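Side-chain contacts in peptidoglycan glycosyltransferase (PDB 4MNR), which belongs to the penicillin-binding proteins, with a large domain of the same clan as the serine beta-lactamases: residues A[140-145]-A[320-325]; A[189-194]-A[243-248]. All coordinates share one frame; numbering follows the deposited sequence.

Contact 1 of 2, residues A[140-145]-A[320-325]; sequences GAILAM and TVLEMA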
# COMPACT_ATOMS: atom_id res chain seq x y z
N GLY A 140 3.35 -4.29 12.34
CA GLY A 140 2.77 -3.13 11.70
C GLY A 140 3.80 -2.03 11.44
O GLY A 140 3.46 -0.95 10.94
N ALA A 141 5.06 -2.27 11.80
CA ALA A 141 6.09 -1.25 11.57
C ALA A 141 6.32 -1.02 10.09
O ALA A 141 6.43 -1.96 9.31
CB ALA A 141 7.40 -1.63 12.25
N ILE A 142 6.42 0.25 9.71
CA ILE A 142 6.71 0.62 8.33
C ILE A 142 8.21 0.73 8.10
O ILE A 142 8.89 1.60 8.66
CB ILE A 142 6.00 1.92 7.97
CG1 ILE A 142 4.48 1.68 8.01
CG2 ILE A 142 6.40 2.38 6.58
CD1 ILE A 142 3.71 2.86 7.81
N LEU A 143 8.74 -0.19 7.29
CA LEU A 143 10.18 -0.26 7.04
C LEU A 143 10.62 0.63 5.88
O LEU A 143 11.78 1.03 5.80
CB LEU A 143 10.60 -1.71 6.75
CG LEU A 143 10.15 -2.76 7.78
CD1 LEU A 143 10.63 -4.16 7.39
CD2 LEU A 143 10.64 -2.44 9.20
N ALA A 144 9.70 0.91 4.95
CA ALA A 144 9.93 1.85 3.85
C ALA A 144 8.59 2.44 3.40
O ALA A 144 7.57 1.77 3.41
CB ALA A 144 10.64 1.17 2.65
N MSE A 145 8.62 3.71 3.01
CA MSE A 145 7.43 4.37 2.50
C MSE A 145 7.93 5.42 1.53
O MSE A 145 8.54 6.41 1.94
CB MSE A 145 6.60 4.98 3.64
CG MSE A 145 5.37 5.71 3.19
SE MSE A 145 4.22 6.16 4.71
CE MSE A 145 3.08 4.60 4.62
N THR A 320 -5.59 3.14 -0.65
CA THR A 320 -4.22 3.67 -0.59
C THR A 320 -3.22 2.54 -0.74
O THR A 320 -3.56 1.38 -0.56
CB THR A 320 -3.97 4.38 0.74
OG1 THR A 320 -4.20 3.48 1.83
CG2 THR A 320 -4.88 5.57 0.88
N VAL A 321 -1.97 2.87 -1.05
CA VAL A 321 -0.94 1.84 -1.13
C VAL A 321 -0.73 1.23 0.27
O VAL A 321 -0.52 0.03 0.42
CB VAL A 321 0.36 2.40 -1.71
CG1 VAL A 321 1.44 1.31 -1.80
CG2 VAL A 321 0.07 3.00 -3.09
N LEU A 322 -0.84 2.08 1.29
CA LEU A 322 -0.77 1.61 2.67
C LEU A 322 -1.85 0.56 2.96
O LEU A 322 -1.56 -0.48 3.56
CB LEU A 322 -0.91 2.79 3.64
CG LEU A 322 -0.96 2.45 5.12
CD1 LEU A 322 0.30 1.69 5.57
CD2 LEU A 322 -1.15 3.72 5.96
N GLU A 323 -3.08 0.82 2.50
CA GLU A 323 -4.16 -0.14 2.69
C GLU A 323 -3.84 -1.46 1.99
O GLU A 323 -4.07 -2.53 2.55
CB GLU A 323 -5.49 0.41 2.17
CG GLU A 323 -6.59 -0.64 2.03
CD GLU A 323 -7.04 -1.25 3.36
OE1 GLU A 323 -7.04 -0.55 4.40
OE2 GLU A 323 -7.39 -2.45 3.38
N MSE A 324 -3.30 -1.40 0.78
CA MSE A 324 -2.97 -2.65 0.09
C MSE A 324 -1.84 -3.41 0.78
O MSE A 324 -1.82 -4.63 0.78
CB MSE A 324 -2.69 -2.42 -1.41
CG MSE A 324 -3.88 -1.86 -2.16
SE MSE A 324 -5.56 -2.81 -1.81
CE MSE A 324 -5.02 -4.60 -2.40
N ALA A 325 -0.91 -2.69 1.39
CA ALA A 325 0.11 -3.35 2.18
C ALA A 325 -0.53 -4.01 3.40
O ALA A 325 -0.16 -5.12 3.75
CB ALA A 325 1.19 -2.35 2.60
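Met145, a selenomethionine, has CG anti to its backbone N (chi1 179°), and a bend about CG-SE (chi3 -94°) brings CE up to the CD1 methyl of Leu322; Leu322, also anti at its first torsion (chi1 176°), extends that one branch to meet it. The two methyl carbons, CE of Met145 and CD1 of Leu322, lie 4.1 Å apart where the two side chains cross at a slant. Ile142 adds a second methyl: its CD1 comes within 4.2 Å of the same Leu322 CD1. Because Met145 CE and Ile142 CD1 are themselves 3.7 Å apart, three methyl groups close into a small triangle, with one corner supplied by the helix and two by the strand. The selenium stays well back, 6.0 Å from Leu322 CD1, and the contact is carried by the methyl beyond it. The backbones keep a wide distance, the closest CA pair being Met145 and Leu322 at 8.7 Å; 91 Å² is buried, and the side-chain atoms that meet are all carbons. Ile142 and Met145, three residues apart, would face opposite ways on a regular strand; the classic beta bulge at Leu143 and Ala144, opposite Val134, together with the corner the chain turns at Leu143, is consistent with both reaching the same helix. Thr320, the N-cap of that helix, accepts from Glu323 N at OG1 (3.0 Å) and so closes the turn that carries Leu322. Around this cluster, Val321 and Ala325 rest on strands 130-135 and 425-431, so helix 321-332 lies over the five-stranded antiparallel sheet while Leu322 reaches out to its edge strand, 142-148. Ile142 also touches Met135 and Phe272, Met145 touches Ala176, and Ala144 packs against helix 115-125.

Contact 2 of 2, residues A[189-194]-A[243-248]; sequences IVTLAT and TVFGQL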
# COMPACT_ATOMS: atom_id res chain seq x y z
N ILE A 189 -7.07 -10.62 -3.72
CA ILE A 189 -6.70 -11.20 -2.43
C ILE A 189 -7.89 -11.11 -1.47
O ILE A 189 -8.22 -12.08 -0.77
CB ILE A 189 -5.51 -10.46 -1.80
CG1 ILE A 189 -4.24 -10.61 -2.64
CG2 ILE A 189 -5.28 -10.96 -0.37
CD1 ILE A 189 -3.09 -9.76 -2.15
N VAL A 190 -8.55 -9.96 -1.44
CA VAL A 190 -9.73 -9.75 -0.59
C VAL A 190 -10.92 -10.63 -1.01
O VAL A 190 -11.53 -11.29 -0.17
CB VAL A 190 -10.18 -8.27 -0.55
CG1 VAL A 190 -11.45 -8.10 0.30
CG2 VAL A 190 -9.06 -7.41 0.01
N THR A 191 -11.23 -10.62 -2.30
CA THR A 191 -12.31 -11.45 -2.82
C THR A 191 -12.11 -12.94 -2.52
O THR A 191 -13.02 -13.60 -2.03
CB THR A 191 -12.49 -11.23 -4.32
OG1 THR A 191 -12.60 -9.82 -4.54
CG2 THR A 191 -13.77 -11.90 -4.82
N LEU A 192 -10.92 -13.44 -2.82
CA LEU A 192 -10.57 -14.84 -2.55
C LEU A 192 -10.66 -15.17 -1.07
O LEU A 192 -11.26 -16.18 -0.67
CB LEU A 192 -9.16 -15.11 -3.04
CG LEU A 192 -8.66 -16.54 -2.78
CD1 LEU A 192 -9.53 -17.56 -3.52
CD2 LEU A 192 -7.20 -16.66 -3.19
N ALA A 193 -10.05 -14.33 -0.24
CA ALA A 193 -10.08 -14.58 1.20
C ALA A 193 -11.51 -14.61 1.74
O ALA A 193 -11.85 -15.42 2.59
CB ALA A 193 -9.24 -13.53 1.95
N THR A 194 -12.35 -13.72 1.22
CA THR A 194 -13.73 -13.66 1.66
C THR A 194 -14.49 -14.91 1.23
O THR A 194 -15.27 -15.47 2.00
CB THR A 194 -14.42 -12.39 1.10
OG1 THR A 194 -13.74 -11.24 1.62
CG2 THR A 194 -15.86 -12.34 1.56
N THR A 243 -13.01 -12.68 -15.48
CA THR A 243 -14.33 -13.31 -15.69
C THR A 243 -14.66 -14.35 -14.62
O THR A 243 -15.82 -14.52 -14.26
CB THR A 243 -14.53 -13.86 -17.10
OG1 THR A 243 -13.52 -14.83 -17.39
CG2 THR A 243 -14.48 -12.72 -18.14
N VAL A 244 -13.65 -15.03 -14.09
CA VAL A 244 -13.91 -15.92 -12.97
C VAL A 244 -14.23 -15.12 -11.71
O VAL A 244 -15.20 -15.40 -11.01
CB VAL A 244 -12.71 -16.82 -12.68
CG1 VAL A 244 -12.88 -17.54 -11.34
CG2 VAL A 244 -12.52 -17.83 -13.81
N PHE A 245 -13.42 -14.11 -11.42
CA PHE A 245 -13.68 -13.33 -10.20
C PHE A 245 -15.00 -12.55 -10.26
O PHE A 245 -15.67 -12.38 -9.23
CB PHE A 245 -12.47 -12.48 -9.80
CG PHE A 245 -11.46 -13.26 -9.02
CD1 PHE A 245 -10.56 -14.09 -9.66
CD2 PHE A 245 -11.48 -13.23 -7.63
CE1 PHE A 245 -9.66 -14.85 -8.93
CE2 PHE A 245 -10.58 -13.99 -6.88
CZ PHE A 245 -9.66 -14.80 -7.54
N GLY A 246 -15.40 -12.14 -11.46
CA GLY A 246 -16.68 -11.48 -11.63
C GLY A 246 -17.82 -12.41 -11.25
O GLY A 246 -18.74 -12.03 -10.52
N GLN A 247 -17.76 -13.64 -11.74
CA GLN A 247 -18.77 -14.64 -11.42
C GLN A 247 -18.77 -14.96 -9.94
O GLN A 247 -19.83 -15.17 -9.35
CB GLN A 247 -18.53 -15.91 -12.22
CG GLN A 247 -18.75 -15.73 -13.72
CD GLN A 247 -18.38 -16.98 -14.48
OE1 GLN A 247 -19.22 -17.87 -14.67
NE2 GLN A 247 -17.12 -17.08 -14.90
N LEU A 248 -17.58 -15.03 -9.34
CA LEU A 248 -17.46 -15.30 -7.92
C LEU A 248 -18.10 -14.17 -7.11
O LEU A 248 -18.80 -14.44 -6.14
CB LEU A 248 -15.98 -15.53 -7.54
CG LEU A 248 -15.69 -15.70 -6.05
CD1 LEU A 248 -16.39 -16.95 -5.49
CD2 LEU A 248 -14.16 -15.77 -5.84
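Thr191 and Phe245 face each other where helices 189-194 and 243-248 cross at 48°, their axes 10.9 Å apart at closest and the CA atoms of this pair 7.7 Å apart. Both side chains leave the backbone toward the other helix and pass side by side, running in opposite senses. The Phe245 ring presents its edge: Thr191 CG2 lies in the ring plane, 3.9 Å from CD2. The next edge carbon, CE2, comes up beside the following residue, 4.1 Å from Leu192 N and 4.2 Å from Leu192 CB, so the ring edge spans two consecutive residues, Thr191 and Leu192. One turn further on, Leu248 brings CD2 to 4.0 Å from the same Thr191 CG2, and the threonine methyl is thus shared between ring edge and leucine branch. The first torsion of Thr191 (chi1 -51°) divides its two ends: CG2 is anti to the backbone N and enters the interface, while OG1 sits beside that N and is hydrogen-bonded to Ala298 O. Leu192 and Phe245 both also touch Thr237 of helix 233-239, and Leu248 meets Phe207 and Val200; its side chain is about 7 Å from a bound magnesium ion, too far to be a ligand. The 173 Å² buried here rests on apolar contacts at van der Waals distance, since the two helices meet without a polar bond between them. The bond of Thr191 to Ala298 satisfies the buried hydroxyl and is consistent with a chi1 held so that the methyl faces Phe245 and Leu248.

In the fold
Both contacts belong to the transpeptidase domain, with centres 23 Å apart and nearest atoms about 5 Å apart without touching. Along the chain they are enclosed one in the other: 140-145 comes first, then both helices of contact 2, then 320-325. Contact 1 lies near the middle of the molecule, about 5 Å from its centre, and ties a helix to the edge strand of the five-stranded sheet; contact 2, about 20 Å out, joins helices 188-197 and 242-263. Val327 and Ile331, further along helix 321-332, touch Ile189, and Val327 also touches Val190. Helix 321-332 thus touches both the five-stranded sheet and helix 188-197, linking the two contacts through one helix.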